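Local coordinates for HIGH affinity ribose transport protein RBSD (Bacillus subtilis, PDB 1OGD) that binds D-ribose and probably interconverts its beta-pyranose and beta-furanose forms, acting as a decamer built from two pentamers, at residues A[71-74]-A[80-83]; A[4-9]-A[59-64]; A[49-54]-A[82-87]. All coordinates share one frame; numbering follows the deposited sequence.

Interaction 1 (A[71-74]-A[80-83])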
# COMPACT_ATOMS: atom_id res chain seq x y z
N ALA A 71 -18.64 -18.42 30.18
CA ALA A 71 -19.49 -19.08 31.18
C ALA A 71 -20.88 -18.45 31.18
O ALA A 71 -21.89 -19.16 31.28
CB ALA A 71 -18.86 -18.95 32.56
N GLU A 72 -20.93 -17.13 31.04
CA GLU A 72 -22.18 -16.39 31.03
C GLU A 72 -23.24 -16.97 30.09
O GLU A 72 -24.43 -16.78 30.32
CB GLU A 72 -21.94 -14.93 30.65
CG GLU A 72 -21.18 -14.11 31.67
CD GLU A 72 -19.69 -14.38 31.68
OE1 GLU A 72 -18.97 -13.67 32.42
OE2 GLU A 72 -19.23 -15.29 30.96
N ILE A 73 -22.80 -17.65 29.04
CA ILE A 73 -23.75 -18.21 28.08
C ILE A 73 -24.68 -19.26 28.70
O ILE A 73 -25.84 -19.37 28.32
CB ILE A 73 -23.02 -18.84 26.86
CG1 ILE A 73 -24.02 -19.05 25.72
CG2 ILE A 73 -22.38 -20.16 27.25
CD1 ILE A 73 -23.41 -19.63 24.46
N LYS A 74 -24.17 -20.02 29.67
CA LYS A 74 -24.95 -21.05 30.34
C LYS A 74 -26.15 -20.47 31.09
O LYS A 74 -27.20 -21.11 31.18
CB LYS A 74 -24.09 -21.82 31.34
CG LYS A 74 -23.01 -22.69 30.73
CD LYS A 74 -22.25 -23.41 31.84
CE LYS A 74 -21.16 -24.32 31.30
NZ LYS A 74 -20.44 -25.03 32.39
N ASN A 80 -28.67 -21.82 23.26
CA ASN A 80 -27.46 -21.89 22.45
C ASN A 80 -26.33 -22.58 23.20
O ASN A 80 -25.39 -23.10 22.59
CB ASN A 80 -27.04 -20.50 22.01
CG ASN A 80 -27.95 -19.93 20.94
OD1 ASN A 80 -28.10 -20.50 19.87
ND2 ASN A 80 -28.57 -18.80 21.24
N ALA A 81 -26.41 -22.58 24.53
CA ALA A 81 -25.39 -23.23 25.35
C ALA A 81 -25.49 -24.74 25.16
O ALA A 81 -24.47 -25.45 25.13
CB ALA A 81 -25.59 -22.87 26.81
N LYS A 82 -26.72 -25.24 25.03
CA LYS A 82 -26.96 -26.67 24.84
C LYS A 82 -26.57 -27.07 23.42
O LYS A 82 -25.99 -28.13 23.21
CB LYS A 82 -28.44 -27.00 25.06
CG LYS A 82 -28.94 -26.75 26.48
CD LYS A 82 -30.37 -27.27 26.64
CE LYS A 82 -30.95 -26.92 28.01
NZ LYS A 82 -30.14 -27.47 29.15
N PHE A 83 -26.90 -26.21 22.47
CA PHE A 83 -26.58 -26.46 21.07
C PHE A 83 -25.10 -26.80 20.95
O PHE A 83 -24.73 -27.80 20.34
CB PHE A 83 -26.89 -25.23 20.23
CG PHE A 83 -26.61 -25.40 18.77
CD1 PHE A 83 -27.56 -25.96 17.93
CD2 PHE A 83 -25.38 -25.01 18.24
CE1 PHE A 83 -27.30 -26.13 16.58
CE2 PHE A 83 -25.11 -25.18 16.89
CZ PHE A 83 -26.07 -25.74 16.06
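A81 meets I73 and K74 through a single methyl group, in a van der Waals contact with no polar bond across it, part methyl-to-methyl and part methyl-to-main-chain. On the hydrophobic side, CB of A81 lies 4.2 Å from CG2 of I73, the short branch of the isoleucine. The longer branch reaches N80 instead: with CG1 anti to the backbone nitrogen (chi1 -164°) and the chain fully extended beyond it, CD1 of I73 arrives 4.3 Å from the carbonyl carbon C of N80. I73 also lies close to Y120 of the ribose site. The second kind of contact is between methyl and main chain. CB of A81 sits 3.8 Å from the carbonyl O of I73 and 4.0 Å from CA of K74. The case illustrates how a small residue lets two short helical segments come close, here to 5.5 Å between CA of K74 and CA of A81. Polar ends find partners elsewhere: N80 ND2 bonds to OD1 of N77, and the K74 side chain, starting away from A81, makes a cation-pi contact with Y95. Helix 72-76 thus packs against the start of helix 78-87, one residue (N77) further on, within the crossover from strand 64-70 to strand 92-96.

Interaction 2 (A[4-9]-A[59-64])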
# COMPACT_ATOMS: atom_id res chain seq x y z
N HIS A 4 -15.93 -28.62 -3.88
CA HIS A 4 -16.04 -28.98 -2.47
C HIS A 4 -15.69 -27.87 -1.48
O HIS A 4 -15.15 -26.82 -1.86
CB HIS A 4 -15.12 -30.18 -2.20
CG HIS A 4 -15.23 -31.26 -3.24
ND1 HIS A 4 -16.41 -31.92 -3.53
CD2 HIS A 4 -14.29 -31.79 -4.08
CE1 HIS A 4 -16.20 -32.80 -4.48
NE2 HIS A 4 -14.92 -32.74 -4.84
N GLY A 5 -16.00 -28.12 -0.21
CA GLY A 5 -15.71 -27.16 0.84
C GLY A 5 -16.81 -26.15 1.10
O GLY A 5 -17.88 -26.21 0.50
N ILE A 6 -16.54 -25.21 2.01
CA ILE A 6 -17.49 -24.18 2.38
C ILE A 6 -17.80 -23.26 1.19
O ILE A 6 -16.92 -22.96 0.38
CB ILE A 6 -16.94 -23.38 3.59
CG1 ILE A 6 -18.06 -22.59 4.26
CG2 ILE A 6 -15.78 -22.49 3.15
CD1 ILE A 6 -17.73 -22.19 5.68
N LEU A 7 -19.05 -22.83 1.07
CA LEU A 7 -19.49 -21.98 -0.03
C LEU A 7 -18.97 -20.54 -0.00
O LEU A 7 -18.67 -19.96 -1.05
CB LEU A 7 -21.02 -21.94 -0.09
CG LEU A 7 -21.65 -21.13 -1.22
CD1 LEU A 7 -21.32 -21.76 -2.56
CD2 LEU A 7 -23.17 -21.08 -1.03
N ASN A 8 -18.89 -19.96 1.19
CA ASN A 8 -18.44 -18.57 1.34
C ASN A 8 -16.98 -18.39 0.94
O ASN A 8 -16.09 -19.03 1.50
CB ASN A 8 -18.65 -18.11 2.78
CG ASN A 8 -18.43 -16.62 2.93
OD1 ASN A 8 -17.29 -16.17 3.11
ND2 ASN A 8 -19.51 -15.85 2.83
N SER A 9 -16.76 -17.51 -0.03
CA SER A 9 -15.41 -17.26 -0.53
C SER A 9 -14.49 -16.68 0.53
O SER A 9 -13.33 -17.08 0.62
CB SER A 9 -15.47 -16.34 -1.75
OG SER A 9 -16.03 -15.08 -1.43
N ALA A 59 -18.61 -26.36 11.70
CA ALA A 59 -18.31 -27.65 12.30
C ALA A 59 -18.02 -28.73 11.26
O ALA A 59 -17.14 -29.56 11.45
CB ALA A 59 -19.48 -28.09 13.20
N GLU A 60 -18.76 -28.71 10.15
CA GLU A 60 -18.55 -29.72 9.12
C GLU A 60 -17.49 -29.40 8.08
O GLU A 60 -17.14 -30.25 7.27
CB GLU A 60 -19.87 -30.02 8.40
CG GLU A 60 -20.46 -28.85 7.65
CD GLU A 60 -21.67 -29.25 6.82
OE1 GLU A 60 -21.51 -30.12 5.93
OE2 GLU A 60 -22.77 -28.71 7.07
N GLU A 61 -16.96 -28.18 8.09
CA GLU A 61 -15.94 -27.79 7.13
C GLU A 61 -14.59 -27.59 7.78
O GLU A 61 -13.57 -27.44 7.10
CB GLU A 61 -16.33 -26.49 6.42
CG GLU A 61 -17.59 -26.56 5.59
CD GLU A 61 -17.54 -27.67 4.56
OE1 GLU A 61 -16.43 -28.10 4.18
OE2 GLU A 61 -18.63 -28.10 4.12
N MET A 62 -14.57 -27.61 9.10
CA MET A 62 -13.35 -27.40 9.86
C MET A 62 -13.16 -28.44 10.95
O MET A 62 -14.10 -28.77 11.67
CB MET A 62 -13.42 -26.01 10.50
CG MET A 62 -12.27 -25.63 11.38
SD MET A 62 -12.59 -24.05 12.20
CE MET A 62 -11.46 -24.17 13.52
N ALA A 63 -11.94 -28.95 11.07
CA ALA A 63 -11.63 -29.92 12.11
C ALA A 63 -11.38 -29.14 13.40
O ALA A 63 -10.37 -28.44 13.53
CB ALA A 63 -10.39 -30.72 11.73
N VAL A 64 -12.30 -29.25 14.36
CA VAL A 64 -12.19 -28.55 15.63
C VAL A 64 -11.73 -29.47 16.76
O VAL A 64 -12.33 -30.52 16.98
CB VAL A 64 -13.54 -27.93 16.02
CG1 VAL A 64 -13.40 -27.13 17.31
CG2 VAL A 64 -14.07 -27.06 14.88
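The carboxylate of E61 lies flat over the peptide that joins G5 to I6, the two planes only about 20° apart. Its carbon CD stands 3.8 Å from the carbonyl C of G5, and the oxygen OE1 leans closest to the glycine, at 3.5 Å from its CA. The same oxygen is 3.6 Å from N of I6, but it rests over the peptide face, and this approach is not a hydrogen bond. CG of E61 lies anti to the carbonyl carbon (chi1 -63°), and a bend at chi2 (-55°) folds the carboxylate across. The aliphatic part is used as well, CG of E61 touching CB of I6 at 3.8 Å, while the isoleucine side chain continues onto L11, A12 and L15 of helix 9-17. G5 has a positive phi, at which a side chain would collide with the carbonyl O of H4. H4 of the second subunit also packs against E61, placing the contact beside a subunit boundary. With neither hydrogen bond nor salt bridge between the two segments, the pairing probably rests on van der Waals contact, and any attraction between carboxylate and carbonyl carbon is likely to be modest.

Interaction 3 (A[49-54]-A[82-87]); sequences PAFQDT and KFLENL
Q52 and F83 mark the closest approach of the two backbones, with 7.1 Å between CA of Q52 and CA of F83, each on its own helix. Segment 49-54 enters its helix after a cis peptide bond before P49; A50 is the N-cap residue, and its carbonyl O accepts hydrogen bonds from both N and OG1 of T54. Segment 82-87 is helical throughout.

Between them, Q52 is spread over one face of the F83 ring. Its CB makes a CH-pi contact, 3.6 Å from the centroid of the F83 ring and 16° off the normal, while the amide stacks over the CG-CD1 side, nearer the F83 backbone, with the planes 20° apart and CD of Q52 lying 3.4 Å from CD1 of F83. The ring is brought under the glutamine because CG of F83 is anti to its backbone nitrogen (chi1 -179°), and its far end reaches the main chain, CZ of F83 being 3.3 Å from O of Q52. The amide is steadied by a weak hydrogen bond from NE2 to OD1 of N80. With an alanine in place of F83, the Q52 amide would probably lose the surface it lies on and be freer to turn.

A second, smaller contact is apolar: CD2 of L84 touches CZ at the edge of the F51 ring at 3.9 Å, the two side chains crossing at about a right angle. F51, on helix 51-61, touches A121 of the substrate site and so probably lies in its second shell. This is helix-helix packing in an alpha/beta fold, helix 78-87 belonging to the beta-alpha-beta crossover from strand 64-70 to strand 92-96.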
# COMPACT_ATOMS: atom_id res chain seq x y z
N PRO A 49 -27.73 -14.49 9.54
CA PRO A 49 -27.82 -15.90 9.93
C PRO A 49 -27.80 -16.06 11.43
O PRO A 49 -27.33 -15.17 12.15
CB PRO A 49 -26.57 -16.53 9.30
CG PRO A 49 -25.96 -15.44 8.44
CD PRO A 49 -26.37 -14.17 9.10
N ALA A 50 -28.27 -17.21 11.90
CA ALA A 50 -28.30 -17.49 13.33
C ALA A 50 -26.99 -18.12 13.77
O ALA A 50 -26.27 -18.72 12.98
CB ALA A 50 -29.47 -18.44 13.65
N PHE A 51 -26.67 -17.95 15.05
CA PHE A 51 -25.46 -18.50 15.63
C PHE A 51 -25.38 -20.00 15.38
O PHE A 51 -24.33 -20.53 14.99
CB PHE A 51 -25.45 -18.24 17.14
CG PHE A 51 -24.30 -18.90 17.85
CD1 PHE A 51 -23.02 -18.37 17.78
CD2 PHE A 51 -24.51 -20.05 18.61
CE1 PHE A 51 -21.96 -18.97 18.45
CE2 PHE A 51 -23.46 -20.66 19.29
CZ PHE A 51 -22.17 -20.12 19.21
N GLN A 52 -26.49 -20.69 15.61
CA GLN A 52 -26.53 -22.14 15.43
C GLN A 52 -26.24 -22.54 14.00
O GLN A 52 -25.43 -23.43 13.76
CB GLN A 52 -27.89 -22.69 15.85
CG GLN A 52 -28.31 -22.30 17.25
CD GLN A 52 -29.45 -23.14 17.78
OE1 GLN A 52 -30.28 -23.62 17.02
NE2 GLN A 52 -29.49 -23.30 19.10
N ASP A 53 -26.89 -21.89 13.04
CA ASP A 53 -26.67 -22.23 11.64
C ASP A 53 -25.22 -22.02 11.22
O ASP A 53 -24.65 -22.86 10.53
CB ASP A 53 -27.59 -21.41 10.74
CG ASP A 53 -29.04 -21.80 10.90
OD1 ASP A 53 -29.31 -22.99 11.16
OD2 ASP A 53 -29.91 -20.91 10.77
N THR A 54 -24.63 -20.91 11.65
CA THR A 54 -23.25 -20.63 11.29
C THR A 54 -22.30 -21.65 11.92
O THR A 54 -21.41 -22.17 11.26
CB THR A 54 -22.86 -19.20 11.71
OG1 THR A 54 -23.78 -18.28 11.11
CG2 THR A 54 -21.45 -18.87 11.23
N LYS A 82 -26.72 -25.24 25.03
CA LYS A 82 -26.96 -26.67 24.84
C LYS A 82 -26.57 -27.07 23.42
O LYS A 82 -25.99 -28.13 23.21
CB LYS A 82 -28.44 -27.00 25.06
CG LYS A 82 -28.94 -26.75 26.48
CD LYS A 82 -30.37 -27.27 26.64
CE LYS A 82 -30.95 -26.92 28.01
NZ LYS A 82 -30.14 -27.47 29.15
N PHE A 83 -26.90 -26.21 22.47
CA PHE A 83 -26.58 -26.46 21.07
C PHE A 83 -25.10 -26.80 20.95
O PHE A 83 -24.73 -27.80 20.34
CB PHE A 83 -26.89 -25.23 20.23
CG PHE A 83 -26.61 -25.40 18.77
CD1 PHE A 83 -27.56 -25.96 17.93
CD2 PHE A 83 -25.38 -25.01 18.24
CE1 PHE A 83 -27.30 -26.13 16.58
CE2 PHE A 83 -25.11 -25.18 16.89
CZ PHE A 83 -26.07 -25.74 16.06
N LEU A 84 -24.26 -25.95 21.55
CA LEU A 84 -22.81 -26.14 21.53
C LEU A 84 -22.38 -27.47 22.12
O LEU A 84 -21.59 -28.20 21.52
CB LEU A 84 -22.12 -25.01 22.30
CG LEU A 84 -22.02 -23.65 21.61
CD1 LEU A 84 -21.30 -22.67 22.53
CD2 LEU A 84 -21.27 -23.80 20.29
N GLU A 85 -22.88 -27.78 23.32
CA GLU A 85 -22.55 -29.03 24.00
C GLU A 85 -22.91 -30.21 23.10
O GLU A 85 -22.14 -31.16 22.96
CB GLU A 85 -23.33 -29.13 25.31
CG GLU A 85 -22.95 -28.10 26.37
CD GLU A 85 -21.63 -28.42 27.06
OE1 GLU A 85 -21.52 -29.52 27.65
OE2 GLU A 85 -20.71 -27.58 27.02
N ASN A 86 -24.09 -30.14 22.48
CA ASN A 86 -24.58 -31.19 21.60
C ASN A 86 -23.80 -31.27 20.29
O ASN A 86 -23.45 -32.36 19.84
CB ASN A 86 -26.06 -30.96 21.29
CG ASN A 86 -26.95 -31.18 22.51
OD1 ASN A 86 -28.11 -30.76 22.53
ND2 ASN A 86 -26.41 -31.84 23.53
N LEU A 87 -23.53 -30.12 19.68
CA LEU A 87 -22.80 -30.08 18.42
C LEU A 87 -21.35 -30.54 18.58
O LEU A 87 -20.85 -31.30 17.76
CB LEU A 87 -22.82 -28.66 17.82
CG LEU A 87 -22.01 -28.42 16.54
CD1 LEU A 87 -22.48 -29.38 15.45
CD2 LEU A 87 -22.17 -26.98 16.08

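The three contacts are joined through two helices. Helix 78-87 serves interactions 1 and 3, whose centres are 10 Å apart; their segments overlap at K82 and F83, and they touch where N80 meets Q52 and F51 and where I73 meets L84. Helix 51-61 serves interactions 2 and 3, with its first turn in interaction 3 and its last in interaction 2, 15 Å between centres; here A59 touches L87. Interactions 1 and 2 lie on opposite sides of the chain's centre, about 23 Å apart, and do not touch. Along the chain, interaction 2 closes before interaction 1 opens, whereas its segments alternate with those of interaction 3. The two shared helices thus connect the N-terminal region at a subunit boundary with the helices near the ribose site.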